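PDB 3CLK: transcription regulator, which probably binds operator DNA as a dimer and regulates transcription, its LacI-like periplasmic-binding-protein core probably sensing a small ligand. Local coordinates for residues V10-S16 / E33-Y45. Sequence-based numbering, arbitrary orientation.
Sequences VIAAVVS and EAHKNGYNLIIVY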
loop_
_atom_site.group_PDB
_atom_site.type_symbol
_atom_site.label_atom_id
_atom_site.label_comp_id
_atom_site.label_asym_id
_atom_site.label_seq_id
_atom_site.Cartn_x
_atom_site.Cartn_y
_atom_site.Cartn_z
ATOM N N VAL B 10 22.961 5.944 10.596
ATOM C CA VAL B 10 21.717 5.126 10.510
ATOM C C VAL B 10 20.501 5.925 10.965
ATOM O O VAL B 10 20.448 6.414 12.095
ATOM C CB VAL B 10 21.814 3.862 11.389
ATOM C CG1 VAL B 10 20.582 2.992 11.184
ATOM C CG2 VAL B 10 23.076 3.090 11.054
ATOM N N ILE B 11 19.525 6.068 10.078
ATOM C CA ILE B 11 18.311 6.796 10.407
ATOM C C ILE B 11 17.191 5.795 10.656
ATOM O O ILE B 11 17.092 4.779 9.970
ATOM C CB ILE B 11 17.892 7.750 9.264
ATOM C CG1 ILE B 11 18.928 8.867 9.114
ATOM C CG2 ILE B 11 16.516 8.337 9.552
ATOM C CD1 ILE B 11 18.670 9.809 7.951
ATOM N N ALA B 12 16.356 6.083 11.645
ATOM C CA ALA B 12 15.242 5.207 11.973
ATOM C C ALA B 12 13.937 5.923 11.670
ATOM O O ALA B 12 13.725 7.056 12.104
ATOM C CB ALA B 12 15.296 4.815 13.453
ATOM N N ALA B 13 13.072 5.260 10.909
ATOM C CA ALA B 13 11.781 5.822 10.554
ATOM C C ALA B 13 10.700 5.062 11.303
ATOM O O ALA B 13 10.637 3.835 11.239
ATOM C CB ALA B 13 11.551 5.719 9.051
ATOM N N VAL B 14 9.863 5.802 12.022
ATOM C CA VAL B 14 8.775 5.214 12.789
ATOM C C VAL B 14 7.473 5.308 11.998
ATOM O O VAL B 14 7.050 6.395 11.594
ATOM C CB VAL B 14 8.588 5.940 14.133
ATOM C CG1 VAL B 14 7.510 5.242 14.951
ATOM C CG2 VAL B 14 9.904 5.968 14.898
ATOM N N VAL B 15 6.849 4.159 11.767
ATOM C CA VAL B 15 5.593 4.104 11.032
ATOM C C VAL B 15 4.543 3.381 11.873
ATOM O O VAL B 15 4.872 2.479 12.648
ATOM C CB VAL B 15 5.765 3.359 9.692
ATOM C CG1 VAL B 15 6.632 4.175 8.749
ATOM C CG2 VAL B 15 6.396 1.999 9.933
ATOM N N SER B 16 3.283 3.784 11.722
ATOM C CA SER B 16 2.188 3.177 12.474
ATOM C C SER B 16 2.047 1.689 12.160
ATOM O O SER B 16 1.333 1.301 11.234
ATOM C CB SER B 16 0.873 3.891 12.157
ATOM O OG SER B 16 0.543 3.758 10.785
ATOM N N GLU B 33 17.388 10.085 -0.122
ATOM C CA GLU B 33 18.179 11.150 0.483
ATOM C C GLU B 33 19.199 10.551 1.446
ATOM O O GLU B 33 20.292 11.087 1.622
ATOM C CB GLU B 33 17.266 12.130 1.220
ATOM C CG GLU B 33 17.937 13.423 1.671
ATOM C CD GLU B 33 18.485 14.244 0.514
ATOM O OE1 GLU B 33 17.988 14.094 -0.623
ATOM O OE2 GLU B 33 19.407 15.053 0.744
ATOM N N ALA B 34 18.835 9.433 2.063
ATOM C CA ALA B 34 19.726 8.762 2.998
ATOM C C ALA B 34 20.911 8.160 2.252
ATOM O O ALA B 34 22.063 8.384 2.617
ATOM C CB ALA B 34 18.975 7.674 3.747
ATOM N N HIS B 35 20.622 7.407 1.195
ATOM C CA HIS B 35 21.672 6.769 0.411
ATOM C C HIS B 35 22.453 7.785 -0.413
ATOM O O HIS B 35 23.368 7.426 -1.150
ATOM C CB HIS B 35 21.075 5.692 -0.500
ATOM C CG HIS B 35 22.023 4.574 -0.808
ATOM N ND1 HIS B 35 23.139 4.736 -1.601
ATOM C CD2 HIS B 35 22.039 3.282 -0.398
ATOM C CE1 HIS B 35 23.803 3.596 -1.665
ATOM N NE2 HIS B 35 23.157 2.697 -0.944
ATOM N N LYS B 36 22.085 9.057 -0.288
ATOM C CA LYS B 36 22.773 10.126 -1.001
ATOM C C LYS B 36 23.745 10.761 -0.012
ATOM O O LYS B 36 24.680 11.468 -0.394
ATOM C CB LYS B 36 21.776 11.171 -1.499
ATOM C CG LYS B 36 22.401 12.274 -2.338
ATOM C CD LYS B 36 21.350 13.233 -2.875
ATOM C CE LYS B 36 20.340 12.513 -3.760
ATOM N NZ LYS B 36 19.302 13.443 -4.289
ATOM N N ASN B 37 23.494 10.500 1.268
ATOM C CA ASN B 37 24.327 10.993 2.358
ATOM C C ASN B 37 25.111 9.797 2.891
ATOM O O ASN B 37 25.900 9.921 3.825
ATOM C CB ASN B 37 23.458 11.569 3.485
ATOM C CG ASN B 37 22.842 12.907 3.129
ATOM O OD1 ASN B 37 23.540 13.915 3.017
ATOM N ND2 ASN B 37 21.525 12.926 2.950
ATOM N N GLY B 38 24.872 8.635 2.290
ATOM C CA GLY B 38 25.553 7.424 2.709
ATOM C C GLY B 38 24.979 6.838 3.988
ATOM O O GLY B 38 25.557 5.918 4.570
ATOM N N TYR B 39 23.840 7.368 4.425
ATOM C CA TYR B 39 23.183 6.896 5.642
ATOM C C TYR B 39 22.450 5.576 5.423
ATOM O O TYR B 39 22.094 5.233 4.297
ATOM C CB TYR B 39 22.170 7.930 6.132
ATOM C CG TYR B 39 22.743 9.276 6.508
ATOM C CD1 TYR B 39 21.903 10.364 6.729
ATOM C CD2 TYR B 39 24.117 9.464 6.657
ATOM C CE1 TYR B 39 22.408 11.604 7.089
ATOM C CE2 TYR B 39 24.636 10.703 7.017
ATOM C CZ TYR B 39 23.773 11.770 7.231
ATOM O OH TYR B 39 24.267 13.006 7.580
ATOM N N ASN B 40 22.223 4.846 6.511
ATOM C CA ASN B 40 21.505 3.576 6.466
ATOM C C ASN B 40 20.099 3.853 6.991
ATOM O O ASN B 40 19.860 4.902 7.587
ATOM C CB ASN B 40 22.192 2.535 7.356
ATOM C CG ASN B 40 23.643 2.302 6.971
ATOM O OD1 ASN B 40 23.945 1.911 5.842
ATOM N ND2 ASN B 40 24.551 2.538 7.915
ATOM N N LEU B 41 19.171 2.923 6.788
ATOM C CA LEU B 41 17.801 3.134 7.250
ATOM C C LEU B 41 17.092 1.910 7.817
ATOM O O LEU B 41 17.032 0.861 7.175
ATOM C CB LEU B 41 16.950 3.695 6.105
ATOM C CG LEU B 41 15.442 3.807 6.361
ATOM C CD1 LEU B 41 15.170 4.918 7.366
ATOM C CD2 LEU B 41 14.718 4.087 5.050
ATOM N N ILE B 42 16.554 2.049 9.025
ATOM C CA ILE B 42 15.799 0.962 9.635
ATOM C C ILE B 42 14.407 1.505 9.922
ATOM O O ILE B 42 14.244 2.679 10.267
ATOM C CB ILE B 42 16.419 0.453 10.965
ATOM C CG1 ILE B 42 16.258 1.498 12.066
ATOM C CG2 ILE B 42 17.882 0.110 10.758
ATOM C CD1 ILE B 42 16.577 0.962 13.451
ATOM N N ILE B 43 13.404 0.652 9.773
ATOM C CA ILE B 43 12.028 1.050 10.003
ATOM C C ILE B 43 11.467 0.373 11.248
ATOM O O ILE B 43 11.340 -0.848 11.301
ATOM C CB ILE B 43 11.153 0.692 8.782
ATOM C CG1 ILE B 43 11.709 1.385 7.534
ATOM C CG2 ILE B 43 9.713 1.100 9.033
ATOM C CD1 ILE B 43 11.022 0.991 6.236
ATOM N N VAL B 44 11.144 1.171 12.259
ATOM C CA VAL B 44 10.591 0.625 13.487
ATOM C C VAL B 44 9.077 0.603 13.380
ATOM O O VAL B 44 8.422 1.648 13.376
ATOM C CB VAL B 44 11.000 1.455 14.715
ATOM C CG1 VAL B 44 10.315 0.912 15.953
ATOM C CG2 VAL B 44 12.512 1.413 14.884
ATOM N N TYR B 45 8.532 -0.603 13.297
ATOM C CA TYR B 45 7.099 -0.806 13.163
ATOM C C TYR B 45 6.380 -0.609 14.490
ATOM O O TYR B 45 5.391 0.120 14.562
ATOM C CB TYR B 45 6.842 -2.213 12.614
ATOM C CG TYR B 45 5.596 -2.332 11.771
ATOM C CD1 TYR B 45 4.342 -2.489 12.359
ATOM C CD2 TYR B 45 5.673 -2.275 10.380
ATOM C CE1 TYR B 45 3.190 -2.591 11.580
ATOM C CE2 TYR B 45 4.530 -2.372 9.591
ATOM C CZ TYR B 45 3.291 -2.531 10.197
ATOM O OH TYR B 45 2.159 -2.633 9.418
#
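Ile11, at the start of strand 11-15, meets Tyr39, just before the parallel strand 41-44. CD1 of Ile11 reaches CD1 of the Tyr39 ring at 3.5 Å, and the two side chains slant across each other. The extended isoleucine chain, chi2 176°, carries the methyl that far. One face of the Tyr39 ring is covered by CB of Asn37, which lies 3.5 Å above its centre. At the start of the pairing, the CG2 methyl of Val10 makes a slanting van der Waals contact with ND2 of Asn40 at 3.5 Å.

Ile11, Ala13, Leu41 and Ile43 share one face of the sheet. Leu41 bends back over the neighbouring strand, its CG anti to the backbone N (chi1 172°). Its CD1 comes within 3.2 Å of the carbonyl O of Ile11 and also touches CB of Ala13. Ala13, Leu41 and Ile43 also pack against helix 22-34, the crossover of this right-handed beta-alpha-beta unit. It is the first unit of the six-stranded parallel sheet, as in the N-terminal subdomain of the periplasmic-binding-protein fold. Further along, CG2 of Val15 meets CG2 of Ile43 at 3.6 Å. On the other face, CG1 of Ile42 lies 3.7 Å from CB of Ala12. The Ile42 and Val10 side chains cross at about a right angle, CG2 of Ile42 against CG1 of Val10.

The backbone ladder opens with Ile11 N to Asn40 O, 2.8 Å. Ile42 N then gives to Ile11 O, Ala13 N to Ile42 O, and Val44 N to Ala13 O. The last bond, from Val15 N to Val44 O, is weak.

On its other side strand 11-15 pairs with strand 68-72. These backbone bonds satisfy polar atoms between two apolar faces. Strand 41-44 is outermost within this chain, but an antiparallel strand of the second subunit takes up its edge, so the sheet runs on through the dimer.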